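Local coordinates for protein endo-1,4-beta-xylanase 1 (Hypocrea jecorina, PDB 1XYN) that cleaves the internal beta-1,4-xylosidic bonds of xylan, a plant cell wall hemicellulose, releasing xylo-oligosaccharides and xylose, at residues A[14-24]-A[27-38]. Sequence-based numbering, arbitrary orientation.
Sequences QVSYSPSNTGF and NWNTQDDFVVGV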
loop_
_atom_site.group_PDB
_atom_site.type_symbol
_atom_site.label_atom_id
_atom_site.label_comp_id
_atom_site.label_asym_id
_atom_site.label_seq_id
_atom_site.Cartn_x
_atom_site.Cartn_y
_atom_site.Cartn_z
ATOM N N GLN A 14 15.648 -4.484 -8.121
ATOM C CA GLN A 14 16.596 -3.721 -8.916
ATOM C C GLN A 14 15.940 -2.550 -9.660
ATOM O O GLN A 14 15.219 -2.751 -10.632
ATOM C CB GLN A 14 17.323 -4.669 -9.882
ATOM C CG GLN A 14 18.458 -4.036 -10.678
ATOM C CD GLN A 14 19.272 -5.043 -11.477
ATOM O OE1 GLN A 14 18.909 -6.211 -11.594
ATOM N NE2 GLN A 14 20.387 -4.585 -12.032
ATOM N N VAL A 15 16.133 -1.336 -9.141
ATOM C CA VAL A 15 15.594 -0.119 -9.760
ATOM C C VAL A 15 16.718 0.917 -9.858
ATOM O O VAL A 15 17.177 1.448 -8.846
ATOM C CB VAL A 15 14.399 0.490 -8.957
ATOM C CG1 VAL A 15 13.919 1.788 -9.618
ATOM C CG2 VAL A 15 13.239 -0.496 -8.883
ATOM N N SER A 16 17.180 1.155 -11.082
ATOM C CA SER A 16 18.245 2.107 -11.361
ATOM C C SER A 16 17.652 3.386 -11.938
ATOM O O SER A 16 17.412 3.485 -13.135
ATOM C CB SER A 16 19.225 1.500 -12.362
ATOM O OG SER A 16 19.424 0.122 -12.089
ATOM N N TYR A 17 17.423 4.364 -11.072
ATOM C CA TYR A 17 16.845 5.638 -11.461
ATOM C C TYR A 17 17.908 6.730 -11.589
ATOM O O TYR A 17 18.686 6.954 -10.669
ATOM C CB TYR A 17 15.791 6.045 -10.421
ATOM C CG TYR A 17 15.203 7.420 -10.629
ATOM C CD1 TYR A 17 14.697 7.804 -11.872
ATOM C CD2 TYR A 17 15.168 8.344 -9.583
ATOM C CE1 TYR A 17 14.173 9.076 -12.072
ATOM C CE2 TYR A 17 14.646 9.611 -9.772
ATOM C CZ TYR A 17 14.154 9.971 -11.018
ATOM O OH TYR A 17 13.654 11.230 -11.211
ATOM N N SER A 18 17.895 7.436 -12.713
ATOM C CA SER A 18 18.848 8.509 -12.959
ATOM C C SER A 18 18.159 9.806 -13.373
ATOM O O SER A 18 17.869 10.013 -14.553
ATOM C CB SER A 18 19.848 8.104 -14.043
ATOM O OG SER A 18 20.501 6.893 -13.715
ATOM N N PRO A 19 17.851 10.681 -12.395
ATOM C CA PRO A 19 17.200 11.963 -12.685
ATOM C C PRO A 19 18.171 12.943 -13.346
ATOM O O PRO A 19 19.387 12.815 -13.221
ATOM C CB PRO A 19 16.776 12.452 -11.300
ATOM C CG PRO A 19 17.821 11.875 -10.403
ATOM C CD PRO A 19 17.974 10.474 -10.941
ATOM N N SER A 20 17.621 13.918 -14.059
ATOM C CA SER A 20 18.438 14.913 -14.723
ATOM C C SER A 20 17.675 16.226 -14.791
ATOM O O SER A 20 16.547 16.341 -14.291
ATOM C CB SER A 20 18.858 14.431 -16.122
ATOM O OG SER A 20 18.114 15.053 -17.156
ATOM N N ASN A 21 18.320 17.232 -15.358
ATOM C CA ASN A 21 17.712 18.544 -15.481
ATOM C C ASN A 21 16.575 18.598 -16.500
ATOM O O ASN A 21 15.626 19.361 -16.332
ATOM C CB ASN A 21 18.784 19.621 -15.769
ATOM C CG ASN A 21 19.605 19.352 -17.048
ATOM O OD1 ASN A 21 20.065 20.294 -17.695
ATOM N ND2 ASN A 21 19.822 18.080 -17.388
ATOM N N THR A 22 16.640 17.741 -17.513
ATOM C CA THR A 22 15.627 17.726 -18.560
ATOM C C THR A 22 14.846 16.423 -18.658
ATOM O O THR A 22 14.163 16.182 -19.652
ATOM C CB THR A 22 16.260 17.979 -19.938
ATOM O OG1 THR A 22 17.216 16.947 -20.222
ATOM C CG2 THR A 22 16.949 19.324 -19.967
ATOM N N GLY A 23 14.986 15.559 -17.661
ATOM C CA GLY A 23 14.268 14.301 -17.698
ATOM C C GLY A 23 14.774 13.271 -16.720
ATOM O O GLY A 23 15.242 13.596 -15.624
ATOM N N PHE A 24 14.650 12.009 -17.110
ATOM C CA PHE A 24 15.083 10.911 -16.266
ATOM C C PHE A 24 15.247 9.627 -17.052
ATOM O O PHE A 24 14.764 9.489 -18.185
ATOM C CB PHE A 24 14.104 10.690 -15.102
ATOM C CG PHE A 24 12.759 10.174 -15.529
ATOM C CD1 PHE A 24 11.781 11.048 -16.000
ATOM C CD2 PHE A 24 12.478 8.813 -15.479
ATOM C CE1 PHE A 24 10.544 10.576 -16.420
ATOM C CE2 PHE A 24 11.242 8.329 -15.897
ATOM C CZ PHE A 24 10.274 9.212 -16.369
ATOM N N ASN A 27 15.908 1.818 -15.264
ATOM C CA ASN A 27 16.094 0.432 -15.673
ATOM C C ASN A 27 15.617 -0.298 -14.440
ATOM O O ASN A 27 15.981 0.077 -13.324
ATOM C CB ASN A 27 17.568 0.113 -15.911
ATOM C CG ASN A 27 18.041 0.551 -17.274
ATOM O OD1 ASN A 27 17.707 -0.070 -18.280
ATOM N ND2 ASN A 27 18.830 1.620 -17.319
ATOM N N TRP A 28 14.784 -1.315 -14.613
ATOM C CA TRP A 28 14.281 -2.033 -13.450
ATOM C C TRP A 28 14.113 -3.522 -13.694
ATOM O O TRP A 28 14.076 -3.976 -14.836
ATOM C CB TRP A 28 12.954 -1.407 -12.955
ATOM C CG TRP A 28 11.747 -1.635 -13.867
ATOM C CD1 TRP A 28 10.866 -2.679 -13.806
ATOM C CD2 TRP A 28 11.323 -0.824 -14.983
ATOM N NE1 TRP A 28 9.934 -2.572 -14.811
ATOM C CE2 TRP A 28 10.187 -1.450 -15.547
ATOM C CE3 TRP A 28 11.790 0.366 -15.553
ATOM C CZ2 TRP A 28 9.517 -0.928 -16.661
ATOM C CZ3 TRP A 28 11.119 0.884 -16.660
ATOM C CH2 TRP A 28 9.994 0.233 -17.200
ATOM N N ASN A 29 14.060 -4.267 -12.598
ATOM C CA ASN A 29 13.868 -5.716 -12.586
ATOM C C ASN A 29 13.438 -5.996 -11.147
ATOM O O ASN A 29 14.232 -6.419 -10.302
ATOM C CB ASN A 29 15.164 -6.451 -12.921
ATOM C CG ASN A 29 14.944 -7.935 -13.159
ATOM O OD1 ASN A 29 13.815 -8.425 -13.085
ATOM N ND2 ASN A 29 16.020 -8.657 -13.451
ATOM N N THR A 30 12.165 -5.734 -10.870
ATOM C CA THR A 30 11.647 -5.883 -9.523
ATOM C C THR A 30 10.229 -6.446 -9.418
ATOM O O THR A 30 9.465 -6.452 -10.387
ATOM C CB THR A 30 11.707 -4.518 -8.810
ATOM O OG1 THR A 30 11.198 -4.636 -7.482
ATOM C CG2 THR A 30 10.890 -3.480 -9.562
ATOM N N GLN A 31 9.907 -6.956 -8.234
ATOM C CA GLN A 31 8.584 -7.504 -7.943
ATOM C C GLN A 31 7.796 -6.433 -7.209
ATOM O O GLN A 31 6.573 -6.501 -7.118
ATOM C CB GLN A 31 8.688 -8.737 -7.034
ATOM C CG GLN A 31 9.133 -10.015 -7.722
ATOM C CD GLN A 31 8.059 -10.601 -8.621
ATOM O OE1 GLN A 31 8.169 -10.559 -9.848
ATOM N NE2 GLN A 31 7.012 -11.155 -8.011
ATOM N N ASP A 32 8.517 -5.441 -6.694
ATOM C CA ASP A 32 7.917 -4.364 -5.921
ATOM C C ASP A 32 7.683 -3.053 -6.666
ATOM O O ASP A 32 8.493 -2.633 -7.496
ATOM C CB ASP A 32 8.742 -4.097 -4.660
ATOM C CG ASP A 32 8.957 -5.340 -3.829
ATOM O OD1 ASP A 32 7.980 -6.054 -3.529
ATOM O OD2 ASP A 32 10.114 -5.601 -3.462
ATOM N N ASP A 33 6.592 -2.390 -6.286
ATOM C CA ASP A 33 6.165 -1.129 -6.869
ATOM C C ASP A 33 7.138 0.006 -6.593
ATOM O O ASP A 33 7.720 0.101 -5.510
ATOM C CB ASP A 33 4.772 -0.757 -6.328
ATOM C CG ASP A 33 4.201 0.513 -6.964
ATOM O OD1 ASP A 33 4.367 0.699 -8.189
ATOM O OD2 ASP A 33 3.573 1.320 -6.239
ATOM N N PHE A 34 7.280 0.875 -7.584
ATOM C CA PHE A 34 8.142 2.038 -7.503
ATOM C C PHE A 34 7.545 3.108 -8.417
ATOM O O PHE A 34 6.920 2.792 -9.439
ATOM C CB PHE A 34 9.559 1.686 -7.969
ATOM C CG PHE A 34 9.648 1.304 -9.421
ATOM C CD1 PHE A 34 9.405 0.003 -9.828
ATOM C CD2 PHE A 34 9.961 2.254 -10.386
ATOM C CE1 PHE A 34 9.470 -0.350 -11.182
ATOM C CE2 PHE A 34 10.027 1.911 -11.740
ATOM C CZ PHE A 34 9.780 0.605 -12.135
ATOM N N VAL A 35 7.689 4.365 -8.019
ATOM C CA VAL A 35 7.195 5.485 -8.807
ATOM C C VAL A 35 8.326 6.503 -8.903
ATOM O O VAL A 35 8.666 7.143 -7.907
ATOM C CB VAL A 35 5.984 6.182 -8.128
ATOM C CG1 VAL A 35 5.393 7.236 -9.066
ATOM C CG2 VAL A 35 4.934 5.169 -7.712
ATOM N N VAL A 36 8.930 6.633 -10.084
ATOM C CA VAL A 36 10.015 7.596 -10.268
ATOM C C VAL A 36 9.723 8.506 -11.448
ATOM O O VAL A 36 9.084 8.100 -12.416
ATOM C CB VAL A 36 11.370 6.916 -10.554
ATOM C CG1 VAL A 36 11.814 6.069 -9.378
ATOM C CG2 VAL A 36 11.289 6.101 -11.837
ATOM N N GLY A 37 10.243 9.724 -11.390
ATOM C CA GLY A 37 10.039 10.663 -12.473
ATOM C C GLY A 37 10.388 12.052 -12.003
ATOM O O GLY A 37 10.753 12.241 -10.841
ATOM N N VAL A 38 10.271 13.027 -12.894
ATOM C CA VAL A 38 10.590 14.412 -12.556
ATOM C C VAL A 38 9.477 15.370 -12.961
ATOM O O VAL A 38 8.697 15.089 -13.865
ATOM C CB VAL A 38 11.934 14.861 -13.201
ATOM C CG1 VAL A 38 13.063 13.941 -12.749
ATOM C CG2 VAL A 38 11.830 14.890 -14.718
HETATM O O HOH W 1 18.969 -7.753 -14.120
HETATM O O HOH W 2 19.471 4.010 -14.925
#
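Gln14 pairs with Asn29 and Ser16 with Asn27 as hydrogen-bonded antiparallel pairs, and their four backbone bonds satisfy both N-H and C=O of each residue. The bonds differ in geometry: Ser16 N meets Asn27 O at 2.8 Å and nearly straight (169° at the hydrogen), whereas Gln14 N, 3.2 Å from Asn29 O, approaches from above the carbonyl plane. Gln14 O takes the N-H of Asn29 in its carbonyl plane and receives a CA-H...O contact from Trp28 as well. On the face carrying these polar side chains, one water donates to Gln14 OE1 and accepts from Asn29 ND2; a second donates to Ser16 O at 2.8 Å and only weakly accepts from Asn27 ND2.

Val15, on the other face of this sheet, points into the layer between two sheets, where its CG2 sits over the Phe34 ring, 4.3 Å from the centroid. Further along, Val36 CB lies over one face of the Tyr17 ring, 3.8 Å from the centroid, while Pro19 CD lies over the opposite face, toward its rim. With CG anti to the backbone N (chi1 174°), Tyr17 reaches across to strand 34-38; its hydroxyl finds its hydrogen-bond partner in Asp6 OD1. Replacing Tyr17 by alanine would probably leave Asp6 without this partner and open a gap between Val36 and Pro19. Gly37 CA centres on the Phe24 ring, 3.9 Å from its centroid.

The chemistry thus divides: backbone bonds, helped by water, join the hairpin strands at the edge of one sheet, while CH-pi and aliphatic packing, with the Tyr17 hydroxyl bond to Asp6, join it to the other sheet, as in the two-layer beta-jelly roll of family 11 xylanases.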